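Local atomic coordinates of DSBA-like thioredoxin domain-containing protein (Nitrosomonas europaea, PDB entry 2IN3), a protein that probably acts as a thiol-disulfide oxidoreductase of the DsbA family, FrnE-like subfamily, and is a putative protein disulfide isomerase. Residues A[34-38]-A[39-43]; A[137-141]-A[142-146]; A[167-171]-A[172-176]; A[194-197]-A[198-202]. All blocks are in the same frame, centred on the assembly; numbering follows the deposited sequence.

Contact 1 (A[34-38]-A[39-43]); sequences EYSAF and LTVKI
L39 comes back past Y35 where the chain leaves helix 19-35 and turns into strand 40-45. The tip of L39 meets the base of the Y35 side chain: L39 CD1 lies 4.3 Å from Y35 CB, oblique to the tyrosine ring. With CG anti to its own carbonyl carbon (chi1 -67°), the leucine carries this methyl back toward the tyrosine. The Y35 ring itself runs on toward helix 198-211, where its OH bonds to D206.

One carbonyl does much of the work of the turn. Y35 O takes the N-H of L39 at 2.9 Å (145° at the hydrogen), nearly in line with its C=O bond, and the N-H of F38 as well. F38 swings its ring away from L39, and A37 CB sits 3.9 Å above the centre of one ring face. On the strand side a water accepts from V41 N at 3.0 Å. In one of the two modelled positions of S36, its OG receives a bond from the same water and also bonds to R32 O.

Cutting L39 back to an alanine would probably open a gap beside Y35 and take from L209 and P8 part of the apolar surface they pack on. This turn belongs to the beta-alpha-beta unit of strand 9-14, helix 19-35 and strand 40-45; its chemistry implies that a doubly used backbone oxygen fixes the exit from the helix, while the leucine fills the apolar side between Y35, P8 and L209.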
loop_
_atom_site.group_PDB
_atom_site.type_symbol
_atom_site.label_atom_id
_atom_site.label_comp_id
_atom_site.label_asym_id
_atom_site.label_seq_id
_atom_site.Cartn_x
_atom_site.Cartn_y
_atom_site.Cartn_z
ATOM N N GLU A 34 1.496 16.815 -6.268
ATOM C CA GLU A 34 1.310 18.206 -5.872
ATOM C C GLU A 34 2.232 18.656 -4.731
ATOM O O GLU A 34 2.725 19.802 -4.728
ATOM C CB GLU A 34 -0.147 18.439 -5.488
ATOM C CG GLU A 34 -0.623 19.817 -5.860
ATOM C CD GLU A 34 -2.000 20.151 -5.304
ATOM O OE1 GLU A 34 -2.228 21.340 -5.072
ATOM O OE2 GLU A 34 -2.844 19.241 -5.126
ATOM N N TYR A 35 2.484 17.759 -3.778
ATOM C CA TYR A 35 3.181 18.127 -2.549
ATOM C C TYR A 35 4.649 17.709 -2.425
ATOM O O TYR A 35 5.271 17.985 -1.395
ATOM C CB TYR A 35 2.407 17.607 -1.338
ATOM C CG TYR A 35 1.063 18.280 -1.124
ATOM C CD1 TYR A 35 0.923 19.336 -0.219
ATOM C CD2 TYR A 35 -0.057 17.861 -1.841
ATOM C CE1 TYR A 35 -0.321 19.979 -0.036
ATOM C CE2 TYR A 35 -1.287 18.476 -1.673
ATOM C CZ TYR A 35 -1.423 19.512 -0.758
ATOM O OH TYR A 35 -2.661 20.077 -0.589
ATOM N N SER A 36 5.210 17.074 -3.453
ATOM C CA SER A 36 6.544 16.456 -3.311
ATOM C C SER A 36 7.716 17.434 -3.186
ATOM O O SER A 36 8.842 17.024 -2.872
ATOM C CB SER A 36 6.794 15.405 -4.398
ATOM O OG SER A 36 6.057 14.228 -4.105
ATOM N N ALA A 37 7.466 18.719 -3.427
ATOM C CA ALA A 37 8.461 19.741 -3.154
ATOM C C ALA A 37 8.504 20.091 -1.665
ATOM O O ALA A 37 9.484 20.660 -1.200
ATOM C CB ALA A 37 8.224 21.006 -4.002
ATOM N N PHE A 38 7.478 19.692 -0.918
ATOM C CA PHE A 38 7.278 20.145 0.461
ATOM C C PHE A 38 7.231 19.005 1.483
ATOM O O PHE A 38 7.492 19.223 2.668
ATOM C CB PHE A 38 5.976 20.946 0.534
ATOM C CG PHE A 38 5.877 21.997 -0.535
ATOM C CD1 PHE A 38 6.726 23.105 -0.512
ATOM C CD2 PHE A 38 4.953 21.867 -1.579
ATOM C CE1 PHE A 38 6.660 24.080 -1.500
ATOM C CE2 PHE A 38 4.884 22.836 -2.583
ATOM C CZ PHE A 38 5.735 23.946 -2.531
ATOM N N LEU A 39 6.889 17.809 1.012
ATOM C CA LEU A 39 6.801 16.617 1.853
ATOM C C LEU A 39 7.479 15.452 1.134
ATOM O O LEU A 39 7.337 15.312 -0.079
ATOM C CB LEU A 39 5.325 16.269 2.115
ATOM C CG LEU A 39 4.507 17.240 2.971
ATOM C CD1 LEU A 39 3.009 16.925 2.913
ATOM C CD2 LEU A 39 5.023 17.236 4.429
ATOM N N THR A 40 8.239 14.624 1.850
ATOM C CA THR A 40 8.756 13.406 1.209
ATOM C C THR A 40 7.755 12.299 1.457
ATOM O O THR A 40 7.518 11.940 2.612
ATOM C CB THR A 40 10.124 12.986 1.741
ATOM O OG1 THR A 40 11.023 14.100 1.645
ATOM C CG2 THR A 40 10.679 11.812 0.909
ATOM N N VAL A 41 7.162 11.782 0.385
ATOM C CA VAL A 41 6.025 10.853 0.518
ATOM C C VAL A 41 6.573 9.438 0.412
ATOM O O VAL A 41 7.258 9.107 -0.562
ATOM C CB VAL A 41 4.873 11.085 -0.514
ATOM C CG1 VAL A 41 3.685 10.203 -0.141
ATOM C CG2 VAL A 41 4.392 12.564 -0.513
ATOM N N LYS A 42 6.345 8.630 1.452
ATOM C CA LYS A 42 6.958 7.292 1.530
ATOM C C LYS A 42 5.906 6.256 1.929
ATOM O O LYS A 42 4.912 6.617 2.501
ATOM C CB LYS A 42 8.093 7.289 2.545
ATOM C CG LYS A 42 9.289 8.187 2.201
ATOM C CD LYS A 42 10.356 8.213 3.299
ATOM C CE LYS A 42 11.105 6.919 3.408
ATOM N NZ LYS A 42 12.321 7.068 4.297
ATOM N N ILE A 43 6.123 4.974 1.621
ATOM C CA ILE A 43 5.124 3.947 1.987
ATOM C C ILE A 43 5.659 3.180 3.189
ATOM O O ILE A 43 6.845 2.818 3.221
ATOM C CB ILE A 43 4.826 2.940 0.830
ATOM C CG1 ILE A 43 4.228 3.661 -0.370
ATOM C CG2 ILE A 43 3.794 1.832 1.283
ATOM C CD1 ILE A 43 3.868 2.728 -1.533
HETATM O O HOH W 1 7.749 12.844 -2.319
#

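Contact 2 (A[137-141]-A[142-146]); sequences KLAVD and LGIPE
A139 O receives the N-H of I144 at 2.9 Å, with 153° at the hydrogen; the donor stands above the carbonyl plane, 39° out of it. One residue further in from each end, G143 N reaches V140 O at 3.1 Å, again from well above the plane of the carbonyl. The N-H of L142 is split weakly between L138 O at 3.4 Å and A139 O at 3.0 Å, so A139 O takes a second, weak donor.

The two sound bonds make a Schellman motif that closes helix 132-141, with G143 at the C-prime position. Its phi of 90° takes the chain out of the helical path, and at these backbone angles a beta carbon would be pressed against the carbonyl oxygen of L142.

Outside the hydrogen bonds comes the apolar pair that goes with this cap: I144 folds back on A139, CB to CB at 4.1 Å, while the same I144 CB rests 3.5 Å from A139 O. L142 lays its own CB against that oxygen, A139 O, at 3.6 Å. F149 of the next helix touches both A139 and I144, F114 covers A139 from helix 111-123, and V103 and I106 of helix 94-106 pack on I144, so this flank is largely buried. The other flank is at the surface. There V140 CG2, set anti to its carbonyl carbon, lies 3.8 Å from I144 O and close to the backbone of E146.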
loop_
_atom_site.group_PDB
_atom_site.type_symbol
_atom_site.label_atom_id
_atom_site.label_comp_id
_atom_site.label_asym_id
_atom_site.label_seq_id
_atom_site.Cartn_x
_atom_site.Cartn_y
_atom_site.Cartn_z
ATOM N N LYS A 137 7.987 -10.670 -11.565
ATOM C CA LYS A 137 7.523 -10.258 -12.875
ATOM C C LYS A 137 7.139 -8.762 -12.869
ATOM O O LYS A 137 7.514 -8.021 -13.781
ATOM C CB LYS A 137 6.365 -11.156 -13.297
ATOM C CG LYS A 137 5.891 -10.993 -14.720
ATOM C CD LYS A 137 4.833 -12.047 -15.061
ATOM C CE LYS A 137 3.524 -11.839 -14.260
ATOM N NZ LYS A 137 2.407 -12.726 -14.733
ATOM N N LEU A 138 6.430 -8.319 -11.824
ATOM C CA LEU A 138 6.032 -6.925 -11.707
ATOM C C LEU A 138 7.233 -5.984 -11.573
ATOM O O LEU A 138 7.251 -4.889 -12.178
ATOM C CB LEU A 138 4.995 -6.723 -10.564
ATOM C CG LEU A 138 3.677 -7.496 -10.740
ATOM C CD1 LEU A 138 2.781 -7.385 -9.507
ATOM C CD2 LEU A 138 2.927 -7.003 -11.946
ATOM N N ALA A 139 8.237 -6.415 -10.810
ATOM C CA ALA A 139 9.479 -5.663 -10.649
ATOM C C ALA A 139 10.244 -5.528 -12.005
ATOM O O ALA A 139 10.715 -4.443 -12.367
ATOM C CB ALA A 139 10.350 -6.310 -9.570
ATOM N N VAL A 140 10.291 -6.616 -12.762
ATOM C CA VAL A 140 10.871 -6.604 -14.121
ATOM C C VAL A 140 10.178 -5.585 -15.036
ATOM O O VAL A 140 10.848 -4.897 -15.809
ATOM C CB VAL A 140 10.840 -8.008 -14.752
ATOM C CG1 VAL A 140 11.160 -7.951 -16.249
ATOM C CG2 VAL A 140 11.833 -8.909 -14.045
ATOM N N ASP A 141 8.845 -5.477 -14.934
ATOM C CA ASP A 141 8.069 -4.553 -15.772
ATOM C C ASP A 141 8.492 -3.095 -15.479
ATOM O O ASP A 141 8.393 -2.212 -16.343
ATOM C CB ASP A 141 6.561 -4.687 -15.462
ATOM C CG ASP A 141 5.951 -6.034 -15.914
ATOM O OD1 ASP A 141 6.480 -6.677 -16.838
ATOM O OD2 ASP A 141 4.893 -6.422 -15.337
ATOM N N LEU A 142 8.960 -2.863 -14.251
ATOM C CA LEU A 142 9.380 -1.534 -13.793
ATOM C C LEU A 142 10.897 -1.289 -13.919
ATOM O O LEU A 142 11.417 -0.276 -13.444
ATOM C CB LEU A 142 8.928 -1.331 -12.354
ATOM C CG LEU A 142 7.417 -1.085 -12.327
ATOM C CD1 LEU A 142 6.934 -1.237 -10.905
ATOM C CD2 LEU A 142 7.105 0.293 -12.862
ATOM N N GLY A 143 11.593 -2.215 -14.548
ATOM C CA GLY A 143 13.014 -2.015 -14.832
ATOM C C GLY A 143 13.925 -2.520 -13.723
ATOM O O GLY A 143 15.134 -2.276 -13.752
ATOM N N ILE A 144 13.362 -3.261 -12.774
ATOM C CA ILE A 144 14.158 -3.882 -11.716
ATOM C C ILE A 144 14.430 -5.347 -12.067
ATOM O O ILE A 144 13.503 -6.166 -12.047
ATOM C CB ILE A 144 13.459 -3.788 -10.357
ATOM C CG1 ILE A 144 13.128 -2.330 -10.043
ATOM C CG2 ILE A 144 14.349 -4.399 -9.270
ATOM C CD1 ILE A 144 12.298 -2.125 -8.790
ATOM N N PRO A 145 15.708 -5.688 -12.391
ATOM C CA PRO A 145 16.047 -7.062 -12.768
ATOM C C PRO A 145 15.789 -8.042 -11.634
ATOM O O PRO A 145 15.957 -7.692 -10.479
ATOM C CB PRO A 145 17.558 -7.001 -13.071
ATOM C CG PRO A 145 17.876 -5.554 -13.242
ATOM C CD PRO A 145 16.883 -4.797 -12.420
ATOM N N GLU A 146 15.408 -9.265 -11.991
ATOM C CA GLU A 146 15.117 -10.333 -11.049
ATOM C C GLU A 146 16.344 -10.683 -10.200
ATOM O O GLU A 146 16.232 -11.133 -9.040
ATOM C CB GLU A 146 14.692 -11.532 -11.882
ATOM C CG GLU A 146 14.349 -12.809 -11.142
ATOM C CD GLU A 146 13.745 -13.858 -12.089
ATOM O OE1 GLU A 146 12.927 -13.489 -12.969
ATOM O OE2 GLU A 146 14.074 -15.050 -11.943
#

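Contact 3 (A[167-171]-A[172-176]); sequences QRVAQ and WGISG
W172 N gives its hydrogen to R168 O at 2.8 Å, with 152° at the hydrogen and the donor tilted from the carbonyl plane. That oxygen also lies over a face of the indole, 3.3 Å from W172 CG. The arginine side chain runs beside the ring in the same direction: R168 CG sits 3.6 Å above the indole plane in a CH-pi contact, and R168 CD lies 3.7 Å from W172 CZ2. The arginine then bends at chi3 (-63°), leaving its guanidinium turned 57° from the ring.

Helix 156-171 ends here in a Schellman motif, G173 having the positive phi. G173 N bonds to A170 O at 3.0 Å, and I174 N reaches V169 O more weakly. V169 CG1 packs on I174 CB, the two side chains crossing at about a right angle.

At the indole edge Q171 stands its amide almost perpendicular to the ring, and one water, in the ring plane, accepts from both W172 NE1 (2.9 Å) and Q171 NE2. A leucine in place of W172 would probably leave that water with one donor fewer and strip R168 of its aromatic platform. The indole also meets W11 of strand 9-14 edge-to-face and touches M44 of strand 40-45.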
loop_
_atom_site.group_PDB
_atom_site.type_symbol
_atom_site.label_atom_id
_atom_site.label_comp_id
_atom_site.label_asym_id
_atom_site.label_seq_id
_atom_site.Cartn_x
_atom_site.Cartn_y
_atom_site.Cartn_z
ATOM N N GLN A 167 4.944 -3.594 13.105
ATOM C CA GLN A 167 5.006 -3.298 14.518
ATOM C C GLN A 167 4.919 -1.799 14.791
ATOM O O GLN A 167 4.256 -1.386 15.746
ATOM C CB GLN A 167 6.271 -3.885 15.129
ATOM C CG GLN A 167 6.241 -5.417 15.189
ATOM C CD GLN A 167 7.596 -6.021 15.542
ATOM O OE1 GLN A 167 8.634 -5.341 15.488
ATOM N NE2 GLN A 167 7.596 -7.307 15.897
ATOM N N ARG A 168 5.573 -0.989 13.958
ATOM C CA ARG A 168 5.520 0.467 14.142
ATOM C C ARG A 168 4.108 1.014 13.892
ATOM O O ARG A 168 3.640 1.910 14.611
ATOM C CB ARG A 168 6.505 1.180 13.222
ATOM C CG ARG A 168 6.976 2.519 13.792
ATOM C CD ARG A 168 7.951 3.231 12.839
ATOM N NE ARG A 168 9.198 2.479 12.623
ATOM C CZ ARG A 168 9.466 1.733 11.541
ATOM N NH1 ARG A 168 8.589 1.614 10.546
ATOM N NH2 ARG A 168 10.621 1.084 11.450
ATOM N N VAL A 169 3.432 0.443 12.898
ATOM C CA VAL A 169 2.053 0.818 12.580
ATOM C C VAL A 169 1.176 0.545 13.780
ATOM O O VAL A 169 0.392 1.409 14.192
ATOM C CB VAL A 169 1.534 0.057 11.339
ATOM C CG1 VAL A 169 -0.017 0.136 11.242
ATOM C CG2 VAL A 169 2.215 0.596 10.071
ATOM N N ALA A 170 1.350 -0.629 14.386
ATOM C CA ALA A 170 0.626 -1.000 15.604
ATOM C C ALA A 170 0.944 -0.045 16.743
ATOM O O ALA A 170 0.041 0.407 17.453
ATOM C CB ALA A 170 0.949 -2.440 16.009
ATOM N N GLN A 171 2.223 0.272 16.903
ATOM C CA GLN A 171 2.704 1.161 17.968
ATOM C C GLN A 171 2.099 2.560 17.832
ATOM O O GLN A 171 1.724 3.196 18.838
ATOM C CB GLN A 171 4.243 1.173 17.992
ATOM C CG GLN A 171 4.912 2.255 18.848
ATOM C CD GLN A 171 6.086 2.922 18.115
ATOM O OE1 GLN A 171 6.874 2.256 17.417
ATOM N NE2 GLN A 171 6.202 4.244 18.269
ATOM N N TRP A 172 1.961 3.015 16.593
ATOM C CA TRP A 172 1.352 4.301 16.307
ATOM C C TRP A 172 -0.173 4.315 16.473
ATOM O O TRP A 172 -0.804 5.344 16.250
ATOM C CB TRP A 172 1.700 4.771 14.897
ATOM C CG TRP A 172 3.119 5.159 14.705
ATOM C CD1 TRP A 172 4.109 5.188 15.648
ATOM C CD2 TRP A 172 3.706 5.617 13.487
ATOM N NE1 TRP A 172 5.291 5.601 15.074
ATOM C CE2 TRP A 172 5.064 5.888 13.752
ATOM C CE3 TRP A 172 3.217 5.811 12.182
ATOM C CZ2 TRP A 172 5.943 6.346 12.761
ATOM C CZ3 TRP A 172 4.083 6.275 11.214
ATOM C CH2 TRP A 172 5.437 6.534 11.507
ATOM N N GLY A 173 -0.762 3.175 16.819
ATOM C CA GLY A 173 -2.207 3.088 17.031
ATOM C C GLY A 173 -3.089 3.222 15.795
ATOM O O GLY A 173 -4.258 3.614 15.911
ATOM N N ILE A 174 -2.566 2.886 14.614
ATOM C CA ILE A 174 -3.340 3.082 13.379
ATOM C C ILE A 174 -4.508 2.086 13.295
ATOM O O ILE A 174 -4.301 0.881 13.283
ATOM C CB ILE A 174 -2.467 2.979 12.094
ATOM C CG1 ILE A 174 -1.181 3.820 12.189
ATOM C CG2 ILE A 174 -3.286 3.325 10.832
ATOM C CD1 ILE A 174 -1.376 5.320 12.280
ATOM N N SER A 175 -5.732 2.604 13.201
ATOM C CA SER A 175 -6.930 1.751 13.304
ATOM C C SER A 175 -7.673 1.558 11.972
ATOM O O SER A 175 -8.548 0.687 11.853
ATOM C CB SER A 175 -7.894 2.296 14.362
ATOM O OG SER A 175 -8.399 3.565 13.964
ATOM N N GLY A 176 -7.331 2.373 10.984
ATOM C CA GLY A 176 -7.991 2.309 9.696
ATOM C C GLY A 176 -6.967 2.501 8.606
ATOM O O GLY A 176 -5.930 3.125 8.819
HETATM O O HOH W 2 7.939 5.714 16.245
#

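Contact 4 (A[194-197]-A[198-202]); sequences GYRP and IEALR
P197 is the N-cap of helix 198-211, and its carbonyl oxygen faces L201 across the first turn. The closely fitted part of this helix start lies round that oxygen. L201 N bonds to P197 O at 3.3 Å, a long and weak first-turn bond with 152° at the hydrogen. A200 CB also packs against P197 O, 3.7 Å away. The leucine, modelled in two conformers, turns in toward the preceding loop, and in one of them its CD2 meets R196 CB at 4.2 Å. F24 and V27 of helix 19-35 touch L201, and I31 touches I198, so this side of the turn is pressed onto the neighbouring helix.

The outer side is looser and carries the charged chains. R196 bends at chi3 (78°), which brings the guanidinium across A200: the methyl lies 3.6 Å above one face of the flat group, offset toward its rim, with NH1 the nearest atom. This is a van der Waals contact on an exposed surface. E199 likewise doubles back at chi2, and its OE1 comes to 3.8 Å from P197 CB, a light touch between a carboxylate and the rim of the proline ring.

Further along the turn, R202 stretches toward helix 19-35, where its NH2 bonds to N30 OD1. The R202 guanidinium is backed within the turn by I198, whose CG1 stands 3.5 Å above one face, offset toward its rim.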
loop_
_atom_site.group_PDB
_atom_site.type_symbol
_atom_site.label_atom_id
_atom_site.label_comp_id
_atom_site.label_asym_id
_atom_site.label_seq_id
_atom_site.Cartn_x
_atom_site.Cartn_y
_atom_site.Cartn_z
ATOM N N GLY A 194 -8.304 6.423 6.785
ATOM C CA GLY A 194 -9.306 5.797 5.941
ATOM C C GLY A 194 -9.330 6.575 4.649
ATOM O O GLY A 194 -8.735 7.656 4.567
ATOM N N TYR A 195 -9.978 6.011 3.634
ATOM C CA TYR A 195 -10.169 6.713 2.357
ATOM C C TYR A 195 -10.882 8.051 2.593
ATOM O O TYR A 195 -11.888 8.111 3.309
ATOM C CB TYR A 195 -11.038 5.871 1.400
ATOM C CG TYR A 195 -11.473 6.631 0.145
ATOM C CD1 TYR A 195 -10.670 6.646 -1.019
ATOM C CD2 TYR A 195 -12.668 7.334 0.124
ATOM C CE1 TYR A 195 -11.074 7.379 -2.167
ATOM C CE2 TYR A 195 -13.085 8.031 -1.006
ATOM C CZ TYR A 195 -12.279 8.058 -2.139
ATOM O OH TYR A 195 -12.740 8.768 -3.228
ATOM N N ARG A 196 -10.364 9.120 1.996
ATOM C CA ARG A 196 -11.137 10.383 1.901
ATOM C C ARG A 196 -10.819 10.962 0.525
ATOM O O ARG A 196 -9.751 10.671 -0.036
ATOM C CB ARG A 196 -10.763 11.380 3.034
ATOM C CG ARG A 196 -11.194 10.934 4.464
ATOM C CD ARG A 196 -10.932 11.986 5.564
ATOM N NE ARG A 196 -11.970 13.034 5.532
ATOM C CZ ARG A 196 -11.971 14.164 6.250
ATOM N NH1 ARG A 196 -12.967 15.032 6.100
ATOM N NH2 ARG A 196 -11.001 14.433 7.124
ATOM N N PRO A 197 -11.733 11.766 -0.040
ATOM C CA PRO A 197 -11.470 12.418 -1.335
ATOM C C PRO A 197 -10.304 13.410 -1.300
ATOM O O PRO A 197 -9.934 13.903 -0.226
ATOM C CB PRO A 197 -12.788 13.136 -1.647
ATOM C CG PRO A 197 -13.822 12.437 -0.804
ATOM C CD PRO A 197 -13.100 12.034 0.446
ATOM N N ILE A 198 -9.733 13.676 -2.466
ATOM C CA ILE A 198 -8.581 14.589 -2.611
ATOM C C ILE A 198 -8.852 15.992 -2.025
ATOM O O ILE A 198 -7.936 16.626 -1.477
ATOM C CB ILE A 198 -8.095 14.644 -4.104
ATOM C CG1 ILE A 198 -6.758 15.354 -4.286
ATOM C CG2 ILE A 198 -9.110 15.318 -5.020
ATOM C CD1 ILE A 198 -5.597 14.732 -3.568
ATOM N N GLU A 199 -10.099 16.465 -2.109
ATOM C CA GLU A 199 -10.415 17.812 -1.579
ATOM C C GLU A 199 -10.210 17.865 -0.062
ATOM O O GLU A 199 -9.616 18.812 0.463
ATOM C CB GLU A 199 -11.850 18.252 -1.949
ATOM C CG GLU A 199 -12.018 18.613 -3.419
ATOM C CD GLU A 199 -12.280 17.380 -4.305
ATOM O OE1 GLU A 199 -12.557 16.279 -3.772
ATOM O OE2 GLU A 199 -12.203 17.528 -5.539
ATOM N N ALA A 200 -10.691 16.839 0.645
ATOM C CA ALA A 200 -10.499 16.786 2.097
ATOM C C ALA A 200 -9.011 16.705 2.472
ATOM O O ALA A 200 -8.578 17.352 3.414
ATOM C CB ALA A 200 -11.267 15.627 2.704
ATOM N N LEU A 201 -8.229 15.957 1.720
ATOM C CA LEU A 201 -6.837 15.761 2.102
ATOM C C LEU A 201 -5.981 16.968 1.746
ATOM O O LEU A 201 -5.029 17.282 2.459
ATOM C CB LEU A 201 -6.296 14.481 1.502
ATOM C CG LEU A 201 -7.214 13.334 1.939
ATOM C CD1 LEU A 201 -7.150 12.255 0.928
ATOM C CD2 LEU A 201 -6.867 12.814 3.332
ATOM N N ARG A 202 -6.356 17.664 0.674
ATOM C CA ARG A 202 -5.744 18.975 0.378
ATOM C C ARG A 202 -5.912 19.931 1.563
ATOM O O ARG A 202 -4.949 20.562 2.003
ATOM C CB ARG A 202 -6.330 19.549 -0.886
ATOM C CG ARG A 202 -5.636 19.010 -2.155
ATOM C CD ARG A 202 -6.475 19.272 -3.366
ATOM N NE ARG A 202 -5.827 18.765 -4.572
ATOM C CZ ARG A 202 -6.429 18.715 -5.755
ATOM N NH1 ARG A 202 -7.659 19.192 -5.895
ATOM N NH2 ARG A 202 -5.787 18.223 -6.807
#

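How the contacts relate
Contacts 1 and 4 are the pair that meet: in one modelled position of E34, its OE2 forms a salt bridge of 3.1 Å with R202 NE, and Y35 OH packs on R202 CA, tying the end of helix 19-35 to the start of helix 198-211. Contacts 3 and 4 pass within about 5 Å at their nearest atoms without touching, and contacts 1 and 3 within about 8 Å. Contact 2 stands apart, its centre about 30 Å from that of contact 3, across the middle of the chain. Helix 19-35 begins with a CxxC pattern of thioredoxin type, probably the redox site; contact 1 lies at the other end of that helix.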